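Local coordinates for putative iron-regulated protein A (Parabacteroides distasonis ATCC 8503, PDB 4ECG) that binds calcium ions and, as an imelysin-like member of the peptidase M75 family, is a putative metalloendopeptidase whose substrate is not established, at residues E210-H215 with I229-N234; L274-W279 with Y346-N351; N283-Y288 with D339-I344. One frame throughout, in Å; residues are numbered along the deposited sequence.

Interaction 1 (E210-H215 with I229-N234)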
loop_
_atom_site.group_PDB
_atom_site.type_symbol
_atom_site.label_atom_id
_atom_site.label_comp_id
_atom_site.label_asym_id
_atom_site.label_seq_id
_atom_site.Cartn_x
_atom_site.Cartn_y
_atom_site.Cartn_z
ATOM N N GLU A 210 11.343 -2.978 -17.711
ATOM C CA GLU A 210 11.724 -3.547 -18.984
ATOM C C GLU A 210 11.525 -5.059 -18.974
ATOM O O GLU A 210 10.976 -5.622 -19.925
ATOM C CB GLU A 210 13.165 -3.175 -19.346
ATOM C CG GLU A 210 13.363 -1.705 -19.755
ATOM C CD GLU A 210 12.488 -1.242 -20.949
ATOM O OE1 GLU A 210 12.366 -1.990 -21.984
ATOM O OE2 GLU A 210 11.925 -0.108 -20.845
ATOM N N ALA A 211 11.937 -5.731 -17.901
ATOM C CA ALA A 211 11.737 -7.177 -17.818
ATOM C C ALA A 211 10.251 -7.473 -17.900
ATOM O O ALA A 211 9.839 -8.424 -18.601
ATOM C CB ALA A 211 12.304 -7.729 -16.542
HETATM N N MSE A 212 9.415 -6.659 -17.234
HETATM C CA MSE A 212 7.968 -6.873 -17.404
HETATM C C MSE A 212 7.478 -6.599 -18.837
HETATM O O MSE A 212 6.672 -7.395 -19.360
HETATM C CB MSE A 212 7.109 -6.158 -16.367
HETATM C CG MSE A 212 6.403 -7.134 -15.384
HETATM SE SE MSE A 212 5.102 -6.178 -14.481
HETATM C CE MSE A 212 3.655 -7.328 -14.898
ATOM N N LYS A 213 7.936 -5.518 -19.486
ATOM C CA LYS A 213 7.473 -5.242 -20.856
ATOM C C LYS A 213 7.946 -6.335 -21.831
ATOM O O LYS A 213 7.174 -6.772 -22.658
ATOM C CB LYS A 213 7.805 -3.806 -21.311
ATOM C CG LYS A 213 6.916 -2.762 -20.586
ATOM C CD LYS A 213 6.963 -1.328 -21.112
ATOM C CE LYS A 213 8.289 -0.652 -20.830
ATOM N NZ LYS A 213 8.103 0.767 -20.480
ATOM N N LYS A 214 9.176 -6.831 -21.685
ATOM C CA LYS A 214 9.696 -7.859 -22.594
ATOM C C LYS A 214 9.107 -9.266 -22.352
ATOM O O LYS A 214 8.956 -10.038 -23.277
ATOM C CB LYS A 214 11.236 -7.911 -22.519
ATOM C CG LYS A 214 11.926 -6.815 -23.340
ATOM C CD LYS A 214 13.251 -6.355 -22.734
ATOM C CE LYS A 214 14.272 -7.480 -22.668
ATOM N NZ LYS A 214 15.640 -6.917 -22.487
ATOM N N HIS A 215 8.812 -9.576 -21.090
ATOM C CA HIS A 215 8.287 -10.877 -20.633
ATOM C C HIS A 215 8.803 -12.064 -21.410
ATOM O O HIS A 215 8.044 -12.897 -21.900
ATOM C CB HIS A 215 6.758 -10.846 -20.590
ATOM C CG HIS A 215 6.109 -10.377 -21.871
ATOM N ND1 HIS A 215 6.171 -11.085 -23.017
ATOM C CD2 HIS A 215 5.348 -9.225 -22.149
ATOM C CE1 HIS A 215 5.491 -10.425 -23.981
ATOM N NE2 HIS A 215 4.993 -9.283 -23.443
ATOM N N ILE A 229 0.644 -10.922 -16.955
ATOM C CA ILE A 229 -0.744 -10.686 -16.539
ATOM C C ILE A 229 -1.083 -11.401 -15.229
ATOM O O ILE A 229 -1.746 -10.833 -14.391
ATOM C CB ILE A 229 -1.775 -11.164 -17.626
ATOM C CG1 ILE A 229 -1.735 -10.315 -18.911
ATOM C CG2 ILE A 229 -3.197 -11.098 -17.101
ATOM C CD1 ILE A 229 -2.331 -8.954 -18.702
ATOM N N GLU A 230 -0.705 -12.671 -15.088
ATOM C CA GLU A 230 -0.949 -13.455 -13.825
ATOM C C GLU A 230 -0.285 -12.735 -12.646
ATOM O O GLU A 230 -0.858 -12.663 -11.571
ATOM C CB GLU A 230 -0.431 -14.917 -13.930
ATOM C CG GLU A 230 -0.726 -15.842 -12.718
ATOM C CD GLU A 230 -0.083 -17.248 -12.821
ATOM O OE1 GLU A 230 0.824 -17.448 -13.677
ATOM O OE2 GLU A 230 -0.501 -18.171 -12.068
ATOM N N LEU A 231 0.889 -12.149 -12.878
ATOM C CA LEU A 231 1.607 -11.406 -11.833
ATOM C C LEU A 231 0.791 -10.213 -11.347
ATOM O O LEU A 231 0.705 -9.950 -10.131
ATOM C CB LEU A 231 2.970 -10.939 -12.363
ATOM C CG LEU A 231 4.070 -10.563 -11.392
ATOM C CD1 LEU A 231 4.350 -11.712 -10.433
ATOM C CD2 LEU A 231 5.288 -10.171 -12.185
HETATM N N MSE A 232 0.175 -9.493 -12.286
HETATM C CA MSE A 232 -0.601 -8.289 -11.937
HETATM C C MSE A 232 -1.737 -8.694 -11.022
HETATM O O MSE A 232 -2.050 -7.965 -10.103
HETATM C CB MSE A 232 -1.212 -7.591 -13.171
HETATM C CG MSE A 232 -0.216 -6.904 -14.157
HETATM SE SE MSE A 232 -1.034 -6.361 -15.816
HETATM C CE MSE A 232 -2.251 -5.042 -15.123
ATOM N N LEU A 233 -2.355 -9.856 -11.299
ATOM C CA LEU A 233 -3.600 -10.280 -10.619
ATOM C C LEU A 233 -3.346 -11.077 -9.344
ATOM O O LEU A 233 -4.267 -11.318 -8.579
ATOM C CB LEU A 233 -4.465 -11.118 -11.558
ATOM C CG LEU A 233 -5.211 -10.285 -12.606
ATOM C CD1 LEU A 233 -5.472 -11.097 -13.866
ATOM C CD2 LEU A 233 -6.513 -9.746 -12.031
ATOM N N ASN A 234 -2.091 -11.437 -9.091
ATOM C CA ASN A 234 -1.770 -12.499 -8.139
ATOM C C ASN A 234 -2.094 -12.191 -6.688
ATOM O O ASN A 234 -2.122 -11.026 -6.283
ATOM C CB ASN A 234 -0.282 -12.961 -8.265
ATOM C CG ASN A 234 0.670 -12.187 -7.371
ATOM O OD1 ASN A 234 0.889 -12.542 -6.189
ATOM N ND2 ASN A 234 1.284 -11.142 -7.938
#
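Met212 and the pair Leu231 and Met232 form a sparse, wholly apolar contact between the C-terminal turns of two short helices, 208-214 and 225-233. The backbones stay well apart: the nearest pair of CA atoms, Met212 and Ile229, lies 9.5 Å away, so the gap is bridged by side-chain length. Met212, a selenomethionine from the labelled crystal, does the bridging with its terminal methyl. CE of Met212 lies 4.0 Å from CG of Met232, also selenomethionine, and 4.3 Å from CD2 of Leu231. The Met212 chain is extended at chi2 (-166°) and then turns at chi3, which leaves CE rather than SE as the atom that meets the other helix. Met232 answers with its CG, and the two side chains run across one another at a slant. Beyond the pair, helix 29-68 flanks the same apolar layer, with Val40 against Met212 and Phe39 against Met232. Just after the helix, Asn234 ND2 donates back to Leu231 O at 2.6 Å, in the carbonyl plane and on a lone pair. A bound calcium ion held by Ser221 and Gln227 sits about 7 Å from the Leu231 side chain. With 119 Å² buried in total and no hydrogen bond across, the contact rests on dispersion and solvent exclusion, and the long Met212 side chain supplies its reach.

Interaction 2 (L274-W279 with Y346-N351)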
loop_
_atom_site.group_PDB
_atom_site.type_symbol
_atom_site.label_atom_id
_atom_site.label_comp_id
_atom_site.label_asym_id
_atom_site.label_seq_id
_atom_site.Cartn_x
_atom_site.Cartn_y
_atom_site.Cartn_z
ATOM N N LEU A 274 -4.615 -0.675 19.351
ATOM C CA LEU A 274 -3.189 -0.875 19.052
ATOM C C LEU A 274 -2.949 -1.623 17.749
ATOM O O LEU A 274 -1.924 -1.396 17.138
ATOM C CB LEU A 274 -2.387 -1.541 20.214
ATOM C CG LEU A 274 -2.207 -0.755 21.541
ATOM C CD1 LEU A 274 -1.601 -1.610 22.641
ATOM C CD2 LEU A 274 -1.382 0.501 21.381
ATOM N N ALA A 275 -3.864 -2.498 17.308
ATOM C CA ALA A 275 -3.647 -3.227 16.043
ATOM C C ALA A 275 -3.983 -2.382 14.812
ATOM O O ALA A 275 -3.673 -2.796 13.703
ATOM C CB ALA A 275 -4.404 -4.556 16.001
ATOM N N VAL A 276 -4.620 -1.226 14.976
ATOM C CA VAL A 276 -5.036 -0.402 13.789
ATOM C C VAL A 276 -3.858 0.332 13.178
ATOM O O VAL A 276 -3.335 1.254 13.767
ATOM C CB VAL A 276 -6.134 0.657 14.138
ATOM C CG1 VAL A 276 -6.445 1.587 12.928
ATOM C CG2 VAL A 276 -7.374 -0.022 14.709
ATOM N N GLU A 277 -3.417 -0.086 12.002
ATOM C CA GLU A 277 -2.368 0.621 11.300
ATOM C C GLU A 277 -2.765 2.086 10.964
ATOM O O GLU A 277 -3.799 2.302 10.360
ATOM C CB GLU A 277 -2.040 -0.149 10.010
ATOM C CG GLU A 277 -0.707 0.255 9.381
ATOM C CD GLU A 277 -0.224 -0.671 8.245
ATOM O OE1 GLU A 277 -0.728 -1.818 8.129
ATOM O OE2 GLU A 277 0.682 -0.229 7.471
ATOM N N SER A 278 -1.910 3.056 11.320
ATOM C CA SER A 278 -2.098 4.506 11.095
ATOM C C SER A 278 -3.135 5.101 12.050
ATOM O O SER A 278 -3.671 6.144 11.807
ATOM C CB SER A 278 -2.499 4.845 9.670
ATOM O OG SER A 278 -1.506 4.417 8.784
ATOM N N TRP A 279 -3.354 4.484 13.193
ATOM C CA TRP A 279 -4.073 5.168 14.222
ATOM C C TRP A 279 -3.393 6.371 14.811
ATOM O O TRP A 279 -4.067 7.249 15.359
ATOM C CB TRP A 279 -4.491 4.181 15.311
ATOM C CG TRP A 279 -3.514 3.885 16.410
ATOM C CD1 TRP A 279 -2.623 2.828 16.484
ATOM C CD2 TRP A 279 -3.372 4.589 17.688
ATOM N NE1 TRP A 279 -1.920 2.855 17.658
ATOM C CE2 TRP A 279 -2.351 3.853 18.445
ATOM C CE3 TRP A 279 -3.953 5.701 18.247
ATOM C CZ2 TRP A 279 -1.962 4.223 19.707
ATOM C CZ3 TRP A 279 -3.555 6.073 19.526
ATOM C CH2 TRP A 279 -2.559 5.352 20.231
ATOM N N TYR A 346 -15.402 7.312 10.872
ATOM C CA TYR A 346 -14.084 7.907 10.961
ATOM C C TYR A 346 -13.879 8.557 12.296
ATOM O O TYR A 346 -14.785 9.230 12.815
ATOM C CB TYR A 346 -13.930 8.985 9.873
ATOM C CG TYR A 346 -12.677 9.843 10.014
ATOM C CD1 TYR A 346 -11.486 9.464 9.424
ATOM C CD2 TYR A 346 -12.696 11.028 10.755
ATOM C CE1 TYR A 346 -10.351 10.268 9.546
ATOM C CE2 TYR A 346 -11.566 11.825 10.883
ATOM C CZ TYR A 346 -10.409 11.436 10.277
ATOM O OH TYR A 346 -9.320 12.207 10.375
ATOM N N PRO A 347 -12.679 8.411 12.860
ATOM C CA PRO A 347 -11.586 7.589 12.373
ATOM C C PRO A 347 -11.868 6.140 12.756
ATOM O O PRO A 347 -12.623 5.915 13.690
ATOM C CB PRO A 347 -10.413 8.122 13.167
ATOM C CG PRO A 347 -11.010 8.422 14.520
ATOM C CD PRO A 347 -12.403 8.932 14.211
ATOM N N PHE A 348 -11.243 5.177 12.081
ATOM C CA PHE A 348 -11.444 3.702 12.351
ATOM C C PHE A 348 -11.083 3.354 13.769
ATOM O O PHE A 348 -11.743 2.555 14.403
ATOM C CB PHE A 348 -10.523 2.908 11.449
ATOM C CG PHE A 348 -10.765 1.409 11.418
ATOM C CD1 PHE A 348 -12.049 0.870 11.437
ATOM C CD2 PHE A 348 -9.691 0.550 11.277
ATOM C CE1 PHE A 348 -12.235 -0.488 11.341
ATOM C CE2 PHE A 348 -9.863 -0.816 11.181
ATOM C CZ PHE A 348 -11.138 -1.334 11.210
ATOM N N ARG A 349 -10.022 3.943 14.289
ATOM C CA ARG A 349 -9.695 3.654 15.705
ATOM C C ARG A 349 -10.741 3.952 16.742
ATOM O O ARG A 349 -10.597 3.450 17.855
ATOM C CB ARG A 349 -8.341 4.246 16.139
ATOM C CG ARG A 349 -8.232 5.749 16.097
ATOM C CD ARG A 349 -8.783 6.413 17.308
ATOM N NE ARG A 349 -7.820 6.550 18.363
ATOM C CZ ARG A 349 -7.905 5.982 19.563
ATOM N NH1 ARG A 349 -8.873 5.133 19.875
ATOM N NH2 ARG A 349 -7.003 6.300 20.474
ATOM N N ASN A 350 -11.741 4.786 16.434
ATOM C CA ASN A 350 -12.853 5.024 17.356
ATOM C C ASN A 350 -14.130 4.377 16.943
ATOM O O ASN A 350 -15.160 4.594 17.548
ATOM C CB ASN A 350 -13.087 6.538 17.538
ATOM C CG ASN A 350 -12.036 7.182 18.403
ATOM O OD1 ASN A 350 -11.471 6.547 19.279
ATOM N ND2 ASN A 350 -11.752 8.435 18.151
ATOM N N ASN A 351 -14.099 3.565 15.906
ATOM C CA ASN A 351 -15.317 2.990 15.366
ATOM C C ASN A 351 -15.145 1.518 15.070
ATOM O O ASN A 351 -15.761 0.975 14.137
ATOM C CB ASN A 351 -15.687 3.763 14.075
ATOM C CG ASN A 351 -16.186 5.178 14.361
ATOM O OD1 ASN A 351 -17.353 5.359 14.697
ATOM N ND2 ASN A 351 -15.295 6.182 14.249
#
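The type II beta turn from Val276 to Trp279, which follows helix 271-275, packs against the 3-10 turn 348-350 in the loop between helices 324-343 and 355-377. The turn also carries Glu277, a calcium ligand in this protein though without its ion here, whose CB points away from this contact. CA atoms come as close as 6.0 Å, between Trp279 and Arg349. The evidence falls in two patches. In the first, CG1 of Val276 approaches CD2 of Phe348 at 3.8 Å. In the second, Arg349 runs across Trp279 at a slant: CB of Arg349 rests 3.9 Å from CB of Trp279, and NH2 of Arg349 comes to 3.6 Å from CZ3 of Trp279. Guanidinium and indole planes stand 85° apart, so this is no parallel stack. Arg349 bends at chi2 (83°) and again at chi3 (88°), which folds its end back beside Trp279 while NE forms a salt bridge with Asp158 and NH1 donates to Ala265 O. A leucine here would probably leave the Asp158 carboxylate and the Ala265 carbonyl without this partner and strip the Trp279 ring of its polar neighbour. Within 346-351, Pro347 O accepts from Asn350 N and, on its opposite face, from Asn351 ND2 at 2.7 Å. Around the contact, helix 284-300 meets Val276 through Ser284 and Tyr288, and helix 239-259 backs the Val276-Phe348 patch, Pro254 touching Val276 while Ile251 and Val255 touch Phe348.

Interaction 3 (N283-Y288 with D339-I344); sequences NSLDDY and DAINAI
Leu285 reaches over the C-terminal end of helix 324-343, its two methyls spread across Ile344 and the last turn. CD1 of Leu285 lies 3.5 Å from Ile344 O, while CD2 of Leu285 stands 4.0 Å from CB of Ile344 and also faces Ile341. With CG anti to the carbonyl carbon (chi1 -64°) and the chain extended beyond it, the branched end is carried outward to the other helix. The Leu285 and Ile344 side chains meet at a slant. The reciprocal half belongs to Ile341; the closest CA atoms of the two segments are CA of Leu285 and CA of Ile341, 6.8 Å apart. CG2 of Ile341 touches Leu285 O and lies 4.0 Å from CB of Tyr288, and CD1 of Ile341 extends to Tyr288 O at 3.8 Å. Ile341 therefore lies along the backbone of helix 284-300 where Leu285 and Tyr288, one turn apart, flank it. Of the Tyr288 side chain, CB makes the contact; its ring is carried off from the partner helix, and Ser284 O lies over the centre of one ring face of Tyr288, 3.1 Å above its plane. The Tyr288 side chain is about 5 Å, between nearest atoms, from that of the calcium ligand Glu277. No hydrogen bond crosses the 227 Å² interface, which is apolar helix-to-helix packing.

On the far side of helix 284-300, polar bonds hold its first turn. Asn283 ND2 donates to Asp287 OD1 at 2.8 Å, meeting it from above the carboxylate plane, and the same OD1 forms a salt bridge with Arg85 of helix 71-89. Helix 284-300 thus stands between several neighbours: helix 71-89 lies by Asn283 and Asp287, helix 239-259 receives the Tyr288 side chain at Val246, Lys250 and Ile251, and helix 355-377 backs helix 324-343 through Ala361 against Ala340 and Ile344.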
loop_
_atom_site.group_PDB
_atom_site.type_symbol
_atom_site.label_atom_id
_atom_site.label_comp_id
_atom_site.label_asym_id
_atom_site.label_seq_id
_atom_site.Cartn_x
_atom_site.Cartn_y
_atom_site.Cartn_z
ATOM N N ASN A 283 -5.094 7.808 9.674
ATOM C CA ASN A 283 -4.991 7.735 8.234
ATOM C C ASN A 283 -5.474 6.386 7.767
ATOM O O ASN A 283 -5.289 6.046 6.622
ATOM C CB ASN A 283 -3.540 8.004 7.758
ATOM C CG ASN A 283 -3.451 8.820 6.449
ATOM O OD1 ASN A 283 -3.693 10.050 6.408
ATOM N ND2 ASN A 283 -2.992 8.152 5.397
ATOM N N SER A 284 -6.135 5.634 8.622
ATOM C CA SER A 284 -6.341 4.217 8.323
ATOM C C SER A 284 -7.312 4.013 7.165
ATOM O O SER A 284 -6.992 3.311 6.173
ATOM C CB SER A 284 -6.816 3.488 9.562
ATOM O OG SER A 284 -6.112 4.003 10.691
ATOM N N LEU A 285 -8.479 4.632 7.286
ATOM C CA LEU A 285 -9.497 4.550 6.223
ATOM C C LEU A 285 -9.016 5.126 4.903
ATOM O O LEU A 285 -9.322 4.563 3.872
ATOM C CB LEU A 285 -10.827 5.196 6.641
ATOM C CG LEU A 285 -11.521 4.488 7.826
ATOM C CD1 LEU A 285 -12.719 5.291 8.313
ATOM C CD2 LEU A 285 -11.878 3.036 7.482
ATOM N N ASP A 286 -8.267 6.219 4.903
ATOM C CA ASP A 286 -7.665 6.701 3.629
ATOM C C ASP A 286 -6.710 5.622 3.063
ATOM O O ASP A 286 -6.723 5.325 1.856
ATOM C CB ASP A 286 -6.866 8.026 3.793
ATOM C CG ASP A 286 -7.746 9.256 3.889
ATOM O OD1 ASP A 286 -8.698 9.391 3.099
ATOM O OD2 ASP A 286 -7.442 10.109 4.752
ATOM N N ASP A 287 -5.904 5.009 3.928
ATOM C CA ASP A 287 -5.010 3.936 3.469
ATOM C C ASP A 287 -5.812 2.836 2.799
ATOM O O ASP A 287 -5.522 2.448 1.668
ATOM C CB ASP A 287 -4.213 3.331 4.609
ATOM C CG ASP A 287 -3.157 4.303 5.229
ATOM O OD1 ASP A 287 -2.888 5.400 4.678
ATOM O OD2 ASP A 287 -2.606 3.928 6.286
ATOM N N TYR A 288 -6.853 2.353 3.476
ATOM C CA TYR A 288 -7.551 1.183 2.966
ATOM C C TYR A 288 -8.240 1.466 1.638
ATOM O O TYR A 288 -8.157 0.661 0.714
ATOM C CB TYR A 288 -8.543 0.601 3.959
ATOM C CG TYR A 288 -8.067 0.394 5.400
ATOM C CD1 TYR A 288 -6.764 0.097 5.708
ATOM C CD2 TYR A 288 -8.967 0.476 6.435
ATOM C CE1 TYR A 288 -6.347 -0.094 7.025
ATOM C CE2 TYR A 288 -8.570 0.273 7.750
ATOM C CZ TYR A 288 -7.251 0.019 8.036
ATOM O OH TYR A 288 -6.882 -0.101 9.347
ATOM N N ASP A 339 -16.750 2.228 -1.752
ATOM C CA ASP A 339 -17.867 2.893 -1.079
ATOM C C ASP A 339 -18.057 2.332 0.357
ATOM O O ASP A 339 -18.355 3.100 1.276
ATOM C CB ASP A 339 -19.182 2.787 -1.899
ATOM C CG ASP A 339 -19.157 3.623 -3.229
ATOM O OD1 ASP A 339 -18.208 4.371 -3.581
ATOM O OD2 ASP A 339 -20.129 3.510 -3.952
ATOM N N ALA A 340 -17.894 1.004 0.539
ATOM C CA ALA A 340 -18.072 0.344 1.842
ATOM C C ALA A 340 -16.953 0.787 2.802
ATOM O O ALA A 340 -17.204 1.092 3.931
ATOM C CB ALA A 340 -18.079 -1.168 1.689
ATOM N N ILE A 341 -15.731 0.881 2.309
ATOM C CA ILE A 341 -14.647 1.347 3.137
ATOM C C ILE A 341 -14.955 2.772 3.578
ATOM O O ILE A 341 -14.909 3.008 4.763
ATOM C CB ILE A 341 -13.261 1.248 2.471
ATOM C CG1 ILE A 341 -12.882 -0.223 2.254
ATOM C CG2 ILE A 341 -12.245 1.964 3.335
ATOM C CD1 ILE A 341 -11.763 -0.524 1.258
ATOM N N ASN A 342 -15.331 3.671 2.647
ATOM C CA ASN A 342 -15.647 5.077 2.954
ATOM C C ASN A 342 -16.834 5.282 3.927
ATOM O O ASN A 342 -16.909 6.293 4.593
ATOM C CB ASN A 342 -15.934 5.895 1.674
ATOM C CG ASN A 342 -14.709 6.130 0.794
ATOM O OD1 ASN A 342 -13.583 6.002 1.230
ATOM N ND2 ASN A 342 -14.953 6.460 -0.477
ATOM N N ALA A 343 -17.760 4.339 3.990
ATOM C CA ALA A 343 -18.931 4.461 4.847
ATOM C C ALA A 343 -18.595 4.098 6.304
ATOM O O ALA A 343 -19.383 4.424 7.216
ATOM C CB ALA A 343 -20.102 3.595 4.319
ATOM N N ILE A 344 -17.472 3.408 6.534
ATOM C CA ILE A 344 -17.029 3.110 7.931
ATOM C C ILE A 344 -16.784 4.407 8.671
ATOM O O ILE A 344 -16.238 5.376 8.120
ATOM C CB ILE A 344 -15.766 2.204 8.059
ATOM C CG1 ILE A 344 -16.044 0.819 7.434
ATOM C CG2 ILE A 344 -15.371 2.027 9.529
ATOM C CD1 ILE A 344 -14.833 0.011 7.075
#

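In the fold
From the N terminus, interaction 1 comes first, closing a short loop with 13 residues between its segments and joining helices 208-214 and 225-233. It is complete before the others open, and its centre lies 35 Å from that of interaction 2 and 29 Å from that of interaction 3, across the chain's centre. Interaction 2 then encloses the 66 residues between 279 and 346, and interaction 3 falls wholly within that span, bringing helix 284-300 against the end of helix 324-343. These two adjoin: Ser278 OG and Asp287 OD2 are 2.8 Å apart, a probable hydrogen bond. Together they join the turn after helix 271-275 to the loop leading into helix 355-377.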